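Local coordinates for bacterial regulatory proteins, TetR family (Nitrosomonas europaea, PDB 3NI7), which probably binds DNA as a TetR-family transcriptional regulator, through a predicted N-terminal helix-turn-helix motif, at residues T23-V28 / R103-S108; A57-A62 / D93-Q98; M89-A94 / M158-W163. All coordinates share one frame; numbering follows the deposited sequence.

Contact 1: residues T23-V28 / R103-S108; sequences TSWEAV and RQMIMS
Met-105, present as selenomethionine, lies over one face of the Trp-25 indole. Its CG sits above the middle of the ring system, and the extended chain runs on until CE makes a CH-pi contact, 3.8 Å from the centroid of the six-membered ring. SE stands higher, 4.9 Å from the same centroid and almost on the ring normal, which makes this a Met-aromatic pair. A long, unbranched and polarisable side chain suits such a face because it can lie across it. The indole is turned against helix 99-108 by its first torsion, with CG opposite the backbone N (chi1 174°). CB of Trp-25 rests 3.9 Å from CB of Gln-104. Glutamine is long enough to carry an amide acceptor from helix to loop: OE1 accepts a weak hydrogen bond from Trp-25 N (3.5 Å, 143° at the hydrogen), and NE2 lies 3.7 Å from Ser-24 CB. Further out, a type I turn from Trp-25 to Val-28 shapes the loop, and Ala-27 N gives a weak hydrogen bond to OG of Ser-24, whose short side chain keeps the hydroxyl near the turn. NZ of Lys-51 hydrogen-bonds to Trp-25 O and makes a cation-pi contact with the indole. Ile-55 touches both Trp-25 and Met-105, placing the indole where the loop between helices 7-22 and 30-36 joins helices 51-69 and 99-108.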
loop_
_atom_site.group_PDB
_atom_site.type_symbol
_atom_site.label_atom_id
_atom_site.label_comp_id
_atom_site.label_asym_id
_atom_site.label_seq_id
_atom_site.Cartn_x
_atom_site.Cartn_y
_atom_site.Cartn_z
ATOM N N THR A 23 22.510 15.321 0.556
ATOM C CA THR A 23 21.633 16.365 1.063
ATOM C C THR A 23 20.237 15.879 1.360
ATOM O O THR A 23 19.972 15.500 2.476
ATOM C CB THR A 23 21.611 17.550 0.098
ATOM O OG1 THR A 23 21.087 17.131 -1.165
ATOM C CG2 THR A 23 22.979 17.984 -0.079
ATOM N N SER A 24 19.358 15.949 0.379
ATOM C CA SER A 24 18.113 15.226 0.371
ATOM C C SER A 24 17.633 15.270 -1.080
ATOM O O SER A 24 18.275 15.859 -1.941
ATOM C CB SER A 24 17.031 15.782 1.304
ATOM O OG SER A 24 16.746 17.126 1.025
ATOM N N TRP A 25 16.525 14.602 -1.347
ATOM C CA TRP A 25 15.866 14.629 -2.630
ATOM C C TRP A 25 15.256 16.016 -2.841
ATOM O O TRP A 25 15.589 16.721 -3.836
ATOM C CB TRP A 25 14.781 13.549 -2.676
ATOM C CG TRP A 25 13.969 13.591 -3.868
ATOM C CD1 TRP A 25 12.647 13.860 -3.946
ATOM C CD2 TRP A 25 14.425 13.385 -5.195
ATOM N NE1 TRP A 25 12.241 13.833 -5.255
ATOM C CE2 TRP A 25 13.323 13.554 -6.042
ATOM C CE3 TRP A 25 15.666 13.078 -5.752
ATOM C CZ2 TRP A 25 13.424 13.430 -7.414
ATOM C CZ3 TRP A 25 15.771 12.958 -7.121
ATOM C CH2 TRP A 25 14.667 13.137 -7.936
ATOM N N GLU A 26 14.384 16.429 -1.919
ATOM C CA GLU A 26 13.776 17.778 -1.969
ATOM C C GLU A 26 14.765 18.871 -2.348
ATOM O O GLU A 26 14.463 19.719 -3.167
ATOM C CB GLU A 26 13.180 18.148 -0.631
ATOM C CG GLU A 26 12.526 19.503 -0.610
ATOM C CD GLU A 26 12.853 20.280 0.646
ATOM O OE1 GLU A 26 12.705 19.708 1.769
ATOM O OE2 GLU A 26 13.248 21.471 0.493
ATOM N N ALA A 27 15.951 18.824 -1.764
ATOM C CA ALA A 27 17.017 19.787 -2.041
ATOM C C ALA A 27 17.583 19.730 -3.475
ATOM O O ALA A 27 18.303 20.674 -3.919
ATOM C CB ALA A 27 18.144 19.585 -1.057
ATOM N N VAL A 28 17.272 18.657 -4.207
ATOM C CA VAL A 28 17.932 18.449 -5.487
ATOM C C VAL A 28 17.348 19.332 -6.588
ATOM O O VAL A 28 16.153 19.247 -6.885
ATOM C CB VAL A 28 17.807 17.019 -5.983
ATOM C CG1 VAL A 28 18.315 16.946 -7.429
ATOM C CG2 VAL A 28 18.558 16.075 -5.098
ATOM N N ARG A 103 13.117 6.143 -0.880
ATOM C CA ARG A 103 12.084 6.398 0.100
ATOM C C ARG A 103 11.607 7.823 -0.043
ATOM O O ARG A 103 10.410 8.066 -0.140
ATOM C CB ARG A 103 12.570 6.138 1.538
ATOM C CG ARG A 103 11.476 6.382 2.602
ATOM C CD ARG A 103 11.811 5.847 4.008
ATOM N NE ARG A 103 13.068 6.374 4.544
ATOM C CZ ARG A 103 14.172 5.658 4.790
ATOM N NH1 ARG A 103 14.236 4.348 4.544
ATOM N NH2 ARG A 103 15.243 6.262 5.288
ATOM N N GLN A 104 12.546 8.756 -0.066
ATOM C CA GLN A 104 12.217 10.167 -0.125
ATOM C C GLN A 104 11.398 10.480 -1.371
ATOM O O GLN A 104 10.398 11.197 -1.305
ATOM C CB GLN A 104 13.493 10.994 -0.065
ATOM C CG GLN A 104 14.090 11.008 1.352
ATOM C CD GLN A 104 15.415 11.794 1.458
ATOM O OE1 GLN A 104 16.274 11.707 0.576
ATOM N NE2 GLN A 104 15.569 12.567 2.535
HETATM N N MSE A 105 11.799 9.901 -2.494
HETATM C CA MSE A 105 11.053 10.061 -3.739
HETATM C C MSE A 105 9.565 9.711 -3.618
HETATM O O MSE A 105 8.702 10.406 -4.200
HETATM C CB MSE A 105 11.641 9.172 -4.837
HETATM C CG MSE A 105 12.967 9.652 -5.399
HETATM SE SE MSE A 105 13.802 8.371 -6.657
HETATM C CE MSE A 105 15.105 9.612 -7.449
ATOM N N ILE A 106 9.288 8.639 -2.866
ATOM C CA ILE A 106 7.948 8.119 -2.713
ATOM C C ILE A 106 7.191 8.950 -1.678
ATOM O O ILE A 106 6.085 9.408 -1.951
ATOM C CB ILE A 106 7.946 6.626 -2.337
ATOM C CG1 ILE A 106 8.492 5.781 -3.493
ATOM C CG2 ILE A 106 6.562 6.159 -2.004
ATOM C CD1 ILE A 106 7.826 6.057 -4.831
HETATM N N MSE A 107 7.779 9.177 -0.505
HETATM C CA MSE A 107 7.136 10.061 0.485
HETATM C C MSE A 107 6.754 11.358 -0.190
HETATM O O MSE A 107 5.709 11.917 0.095
HETATM C CB MSE A 107 8.033 10.380 1.701
HETATM C CG MSE A 107 8.357 9.195 2.633
HETATM SE SE MSE A 107 6.835 7.863 2.619
HETATM C CE MSE A 107 7.279 6.599 4.136
ATOM N N SER A 108 7.582 11.737 -1.147
ATOM C CA SER A 108 7.477 12.994 -1.838
ATOM C C SER A 108 6.131 13.194 -2.472
ATOM O O SER A 108 5.526 14.231 -2.307
ATOM C CB SER A 108 8.493 12.987 -2.953
ATOM O OG SER A 108 8.422 14.217 -3.643
#

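Contact 2: residues A57-A62 / D93-Q98; sequences AWFDRA and DALAVQ
Ala-62 and Ala-94 meet where helix 51-69, which in TetR-family proteins connects the DNA-binding domain to the C-terminal domain, passes close to the C-terminal part of helix 80-96. Their CA atoms are 5.1 Å apart and their CB atoms 3.8 Å, a closeness that alanine permits because neither residue has anything beyond CB. Next to them Leu-95 directs both methyls at side chains of helix 51-69. Its CG stands beside the backbone N (chi1 -62°), which brings CD2 to 3.7 Å from NE1 of Trp-58 and 3.9 Å from CB of Ala-62, whereas CD1 approaches CE2 of Phe-59 at 4.0 Å. The benzo side of the Trp-58 indole carries the contact on to Gln-98, the N-cap residue of helix 99-108, where CZ2 is 4.1 Å from CB of Gln-98. The Gln-98 side chain turns its amide away, leaving its aliphatic base to meet the ring. No hydrogen bond crosses between the two segments. The one polar atom of the indole, NE1, is instead bonded to OG1 of Thr-102, which also bonds to Gln-98 O, so the cohesion here is apolar while the indole N-H buried beside Leu-95 still has a partner.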
loop_
_atom_site.group_PDB
_atom_site.type_symbol
_atom_site.label_atom_id
_atom_site.label_comp_id
_atom_site.label_asym_id
_atom_site.label_seq_id
_atom_site.Cartn_x
_atom_site.Cartn_y
_atom_site.Cartn_z
ATOM N N ALA A 57 12.954 7.647 -14.482
ATOM C CA ALA A 57 14.186 6.959 -14.915
ATOM C C ALA A 57 14.758 5.995 -13.828
ATOM O O ALA A 57 15.290 4.910 -14.138
ATOM C CB ALA A 57 15.181 7.907 -15.316
ATOM N N TRP A 58 14.605 6.380 -12.566
ATOM C CA TRP A 58 15.105 5.571 -11.477
ATOM C C TRP A 58 14.344 4.226 -11.405
ATOM O O TRP A 58 14.934 3.136 -11.267
ATOM C CB TRP A 58 14.927 6.324 -10.149
ATOM C CG TRP A 58 15.572 5.676 -8.982
ATOM C CD1 TRP A 58 14.974 5.281 -7.849
ATOM C CD2 TRP A 58 16.957 5.368 -8.836
ATOM N NE1 TRP A 58 15.900 4.750 -6.981
ATOM C CE2 TRP A 58 17.122 4.786 -7.583
ATOM C CE3 TRP A 58 18.076 5.547 -9.652
ATOM C CZ2 TRP A 58 18.331 4.366 -7.127
ATOM C CZ3 TRP A 58 19.281 5.132 -9.205
ATOM C CH2 TRP A 58 19.409 4.541 -7.956
ATOM N N PHE A 59 13.022 4.331 -11.462
ATOM C CA PHE A 59 12.185 3.156 -11.412
ATOM C C PHE A 59 12.271 2.364 -12.714
ATOM O O PHE A 59 12.137 1.170 -12.709
ATOM C CB PHE A 59 10.768 3.549 -11.057
ATOM C CG PHE A 59 10.615 3.901 -9.616
ATOM C CD1 PHE A 59 10.773 5.179 -9.163
ATOM C CD2 PHE A 59 10.336 2.950 -8.704
ATOM C CE1 PHE A 59 10.639 5.495 -7.798
ATOM C CE2 PHE A 59 10.216 3.269 -7.354
ATOM C CZ PHE A 59 10.374 4.560 -6.922
ATOM N N ASP A 60 12.570 3.000 -13.828
ATOM C CA ASP A 60 12.802 2.223 -15.036
ATOM C C ASP A 60 14.099 1.482 -14.958
ATOM O O ASP A 60 14.264 0.424 -15.567
ATOM C CB ASP A 60 12.780 3.102 -16.253
ATOM C CG ASP A 60 11.398 3.298 -16.752
ATOM O OD1 ASP A 60 10.560 2.351 -16.519
ATOM O OD2 ASP A 60 11.127 4.357 -17.367
ATOM N N ARG A 61 15.044 2.034 -14.223
ATOM C CA ARG A 61 16.315 1.355 -14.137
ATOM C C ARG A 61 16.113 0.009 -13.427
ATOM O O ARG A 61 16.635 -1.022 -13.871
ATOM C CB ARG A 61 17.364 2.225 -13.441
ATOM C CG ARG A 61 18.698 1.557 -13.423
ATOM C CD ARG A 61 19.710 2.432 -12.856
ATOM N NE ARG A 61 19.964 3.515 -13.752
ATOM C CZ ARG A 61 20.926 4.401 -13.574
ATOM N NH1 ARG A 61 21.713 4.309 -12.505
ATOM N NH2 ARG A 61 21.073 5.410 -14.470
ATOM N N ALA A 62 15.349 0.019 -12.334
ATOM C CA ALA A 62 14.973 -1.231 -11.624
ATOM C C ALA A 62 14.249 -2.199 -12.575
ATOM O O ALA A 62 14.730 -3.301 -12.854
ATOM C CB ALA A 62 14.087 -0.907 -10.455
ATOM N N ASP A 93 16.701 -4.556 -4.882
ATOM C CA ASP A 93 18.136 -4.399 -4.850
ATOM C C ASP A 93 18.579 -3.241 -5.769
ATOM O O ASP A 93 19.393 -2.396 -5.403
ATOM C CB ASP A 93 18.822 -5.709 -5.236
ATOM C CG ASP A 93 18.771 -6.747 -4.114
ATOM O OD1 ASP A 93 18.196 -6.466 -3.026
ATOM O OD2 ASP A 93 19.301 -7.860 -4.325
ATOM N N ALA A 94 18.015 -3.212 -6.971
ATOM C CA ALA A 94 18.260 -2.148 -7.871
ATOM C C ALA A 94 18.007 -0.810 -7.158
ATOM O O ALA A 94 18.887 0.097 -7.102
ATOM C CB ALA A 94 17.383 -2.288 -9.055
ATOM N N LEU A 95 16.815 -0.681 -6.598
ATOM C CA LEU A 95 16.468 0.561 -5.893
ATOM C C LEU A 95 17.356 0.754 -4.701
ATOM O O LEU A 95 17.668 1.876 -4.315
ATOM C CB LEU A 95 15.015 0.525 -5.410
ATOM C CG LEU A 95 13.981 0.409 -6.555
ATOM C CD1 LEU A 95 12.522 0.248 -6.091
ATOM C CD2 LEU A 95 14.103 1.604 -7.455
ATOM N N ALA A 96 17.758 -0.370 -4.113
ATOM C CA ALA A 96 18.550 -0.332 -2.854
ATOM C C ALA A 96 19.892 0.414 -2.998
ATOM O O ALA A 96 20.511 0.758 -1.984
ATOM C CB ALA A 96 18.845 -1.722 -2.328
ATOM N N VAL A 97 20.343 0.633 -4.245
ATOM C CA VAL A 97 21.613 1.317 -4.482
ATOM C C VAL A 97 21.489 2.620 -3.649
ATOM O O VAL A 97 22.467 3.095 -3.018
ATOM C CB VAL A 97 21.941 1.429 -5.987
ATOM C CG1 VAL A 97 23.047 2.353 -6.163
ATOM C CG2 VAL A 97 22.329 0.101 -6.609
ATOM N N GLN A 98 20.287 3.211 -3.663
ATOM C CA GLN A 98 19.924 4.311 -2.743
ATOM C C GLN A 98 18.520 4.186 -2.126
ATOM O O GLN A 98 17.561 4.846 -2.538
ATOM C CB GLN A 98 19.964 5.573 -3.575
ATOM C CG GLN A 98 21.330 5.995 -4.013
ATOM C CD GLN A 98 22.214 6.415 -2.865
ATOM O OE1 GLN A 98 21.900 6.194 -1.667
ATOM N NE2 GLN A 98 23.334 7.044 -3.221
#

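Contact 3: residues M89-A94 / M158-W163; sequences MIWLDA and MTFFFW
Leu-92 and Trp-163 are brought together by two different first torsions. In Leu-92, CG stands beside the backbone N and opposite the carbonyl carbon (chi1 -71°), sending its branched end toward helix 149-164; in Trp-163, CG lies opposite the backbone N (chi1 162°), and the indole extends back toward helix 80-96. The leucine and the indole lie alongside one another, pointing opposite ways. CD2 of Leu-92 therefore ends over the indole face, 3.4 Å from the centroid of the five-membered ring in a CH-pi contact, while CB of Leu-92 lies 3.6 Å from Trp-163 NE1. The same CD2 methyl also meets the edge of the Phe-160 ring, in its plane, 3.5 Å from CD1. Over one face of Phe-160 comes the rim of Trp-91, whose CZ3 is 3.8 Å from CD1 of Phe-160; the two rings are obliquely tilted, with centroids 5.3 Å apart. Thr-159 adds its methyl, CG2, 4.4 Å from Leu-92 CD1, and turns its hydroxyl to Ile-155 O in its own helix. The short helix axes stay 11.6 Å apart and run in the same general direction at 30°, so large side chains fill the separation. Were Trp-163 replaced by alanine, the CD2 methyl of Leu-92 would probably lose the face it packs on, leaving a gap between the helices. Trp-91 NE1 is bonded to Asp-63 of helix 51-69, and from helix 149-164 Met-158 and Phe-162 pack on Val-122 and Glu-111 of the second subunit. All five residues that touch are buried, and no hydrogen bond links the segments, which implies that shape and aromatic surface hold this pair of helices within the C-terminal core.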
loop_
_atom_site.group_PDB
_atom_site.type_symbol
_atom_site.label_atom_id
_atom_site.label_comp_id
_atom_site.label_asym_id
_atom_site.label_seq_id
_atom_site.Cartn_x
_atom_site.Cartn_y
_atom_site.Cartn_z
HETATM N N MSE A 89 12.902 -9.091 -5.697
HETATM C CA MSE A 89 14.145 -8.791 -5.013
HETATM C C MSE A 89 15.123 -8.034 -5.909
HETATM O O MSE A 89 15.637 -7.027 -5.480
HETATM C CB MSE A 89 14.770 -10.061 -4.381
HETATM C CG MSE A 89 14.066 -10.544 -3.095
HETATM SE SE MSE A 89 13.448 -9.117 -1.857
HETATM C CE MSE A 89 15.117 -8.072 -1.576
ATOM N N ILE A 90 15.323 -8.465 -7.156
ATOM C CA ILE A 90 16.166 -7.707 -8.104
ATOM C C ILE A 90 15.692 -6.267 -8.175
ATOM O O ILE A 90 16.447 -5.321 -8.129
ATOM C CB ILE A 90 16.105 -8.258 -9.526
ATOM C CG1 ILE A 90 16.779 -9.612 -9.629
ATOM C CG2 ILE A 90 16.859 -7.360 -10.422
ATOM C CD1 ILE A 90 18.281 -9.521 -9.637
ATOM N N TRP A 91 14.407 -6.100 -8.263
ATOM C CA TRP A 91 13.867 -4.758 -8.340
ATOM C C TRP A 91 14.272 -3.979 -7.087
ATOM O O TRP A 91 14.724 -2.838 -7.178
ATOM C CB TRP A 91 12.350 -4.853 -8.426
ATOM C CG TRP A 91 11.672 -3.670 -8.877
ATOM C CD1 TRP A 91 11.663 -3.189 -10.123
ATOM C CD2 TRP A 91 10.804 -2.840 -8.107
ATOM N NE1 TRP A 91 10.864 -2.065 -10.197
ATOM C CE2 TRP A 91 10.330 -1.826 -8.966
ATOM C CE3 TRP A 91 10.377 -2.855 -6.769
ATOM C CZ2 TRP A 91 9.479 -0.820 -8.541
ATOM C CZ3 TRP A 91 9.537 -1.865 -6.327
ATOM C CH2 TRP A 91 9.095 -0.843 -7.214
ATOM N N LEU A 92 14.120 -4.585 -5.908
ATOM C CA LEU A 92 14.410 -3.809 -4.691
ATOM C C LEU A 92 15.894 -3.595 -4.459
ATOM O O LEU A 92 16.300 -2.544 -3.964
ATOM C CB LEU A 92 13.740 -4.405 -3.501
ATOM C CG LEU A 92 12.215 -4.199 -3.525
ATOM C CD1 LEU A 92 11.521 -5.348 -2.778
ATOM C CD2 LEU A 92 11.840 -2.862 -2.915
ATOM N N ASP A 93 16.701 -4.556 -4.882
ATOM C CA ASP A 93 18.136 -4.399 -4.850
ATOM C C ASP A 93 18.579 -3.241 -5.769
ATOM O O ASP A 93 19.393 -2.396 -5.403
ATOM C CB ASP A 93 18.822 -5.709 -5.236
ATOM C CG ASP A 93 18.771 -6.747 -4.114
ATOM O OD1 ASP A 93 18.196 -6.466 -3.026
ATOM O OD2 ASP A 93 19.301 -7.860 -4.325
ATOM N N ALA A 94 18.015 -3.212 -6.971
ATOM C CA ALA A 94 18.260 -2.148 -7.871
ATOM C C ALA A 94 18.007 -0.810 -7.158
ATOM O O ALA A 94 18.887 0.097 -7.102
ATOM C CB ALA A 94 17.383 -2.288 -9.055
HETATM N N MSE A 158 3.057 -4.113 0.109
HETATM C CA MSE A 158 3.451 -4.162 1.522
HETATM C C MSE A 158 4.935 -4.390 1.686
HETATM O O MSE A 158 5.610 -3.699 2.461
HETATM C CB MSE A 158 2.761 -5.276 2.231
HETATM C CG MSE A 158 1.550 -4.901 3.022
HETATM SE SE MSE A 158 1.145 -6.610 4.069
HETATM C CE MSE A 158 -0.267 -5.888 5.285
ATOM N N THR A 159 5.452 -5.342 0.927
ATOM C CA THR A 159 6.860 -5.636 1.003
ATOM C C THR A 159 7.649 -4.373 0.723
ATOM O O THR A 159 8.636 -4.085 1.400
ATOM C CB THR A 159 7.243 -6.649 -0.017
ATOM O OG1 THR A 159 6.406 -7.779 0.150
ATOM C CG2 THR A 159 8.671 -7.082 0.160
ATOM N N PHE A 160 7.194 -3.632 -0.294
ATOM C CA PHE A 160 7.864 -2.417 -0.743
ATOM C C PHE A 160 7.995 -1.405 0.367
ATOM O O PHE A 160 9.097 -0.948 0.684
ATOM C CB PHE A 160 7.088 -1.812 -1.887
ATOM C CG PHE A 160 7.756 -0.636 -2.504
ATOM C CD1 PHE A 160 9.118 -0.650 -2.755
ATOM C CD2 PHE A 160 7.041 0.480 -2.835
ATOM C CE1 PHE A 160 9.738 0.410 -3.293
ATOM C CE2 PHE A 160 7.660 1.516 -3.378
ATOM C CZ PHE A 160 9.020 1.485 -3.604
ATOM N N PHE A 161 6.855 -1.086 0.964
ATOM C CA PHE A 161 6.837 -0.147 2.061
ATOM C C PHE A 161 7.613 -0.636 3.270
ATOM O O PHE A 161 8.339 0.162 3.884
ATOM C CB PHE A 161 5.411 0.278 2.381
ATOM C CG PHE A 161 4.953 1.426 1.489
ATOM C CD1 PHE A 161 5.106 2.753 1.903
ATOM C CD2 PHE A 161 4.455 1.180 0.191
ATOM C CE1 PHE A 161 4.715 3.807 1.065
ATOM C CE2 PHE A 161 4.055 2.220 -0.645
ATOM C CZ PHE A 161 4.186 3.534 -0.213
ATOM N N PHE A 162 7.525 -1.939 3.561
ATOM C CA PHE A 162 8.335 -2.562 4.624
ATOM C C PHE A 162 9.842 -2.475 4.313
ATOM O O PHE A 162 10.645 -2.198 5.188
ATOM C CB PHE A 162 7.901 -4.031 4.804
ATOM C CG PHE A 162 8.719 -4.807 5.787
ATOM C CD1 PHE A 162 8.302 -4.935 7.100
ATOM C CD2 PHE A 162 9.915 -5.428 5.399
ATOM C CE1 PHE A 162 9.079 -5.681 8.041
ATOM C CE2 PHE A 162 10.710 -6.164 6.330
ATOM C CZ PHE A 162 10.281 -6.288 7.647
ATOM N N TRP A 163 10.215 -2.731 3.065
ATOM C CA TRP A 163 11.625 -2.689 2.622
ATOM C C TRP A 163 12.280 -1.332 2.798
ATOM O O TRP A 163 13.498 -1.219 3.037
ATOM C CB TRP A 163 11.692 -3.054 1.144
ATOM C CG TRP A 163 12.920 -2.680 0.416
ATOM C CD1 TRP A 163 14.027 -3.449 0.216
ATOM C CD2 TRP A 163 13.129 -1.476 -0.301
ATOM N NE1 TRP A 163 14.930 -2.790 -0.564
ATOM C CE2 TRP A 163 14.404 -1.570 -0.909
ATOM C CE3 TRP A 163 12.361 -0.322 -0.498
ATOM C CZ2 TRP A 163 14.947 -0.540 -1.672
ATOM C CZ3 TRP A 163 12.896 0.703 -1.257
ATOM C CH2 TRP A 163 14.185 0.588 -1.839
#

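The contacts form a connected series through the chain: the centres of contacts 1 and 2 lie about 14 Å apart, those of contacts 2 and 3 about 10 Å, and those of contacts 1 and 3 about 18 Å. Both segments of contact 2 fall between those of contact 1, while the segments of contacts 1 and 3 interleave. Contacts 2 and 3 share helix 80-96, along with Asp-93 and Ala-94, and helix 99-108 of contact 1 follows it directly. Met-105 touches Trp-58, and Leu-95 touches Trp-163. Packing is thus continuous from the loop before the predicted helix-turn-helix to the C-terminal helices, consistent with the coupling of domains in TetR-family regulators.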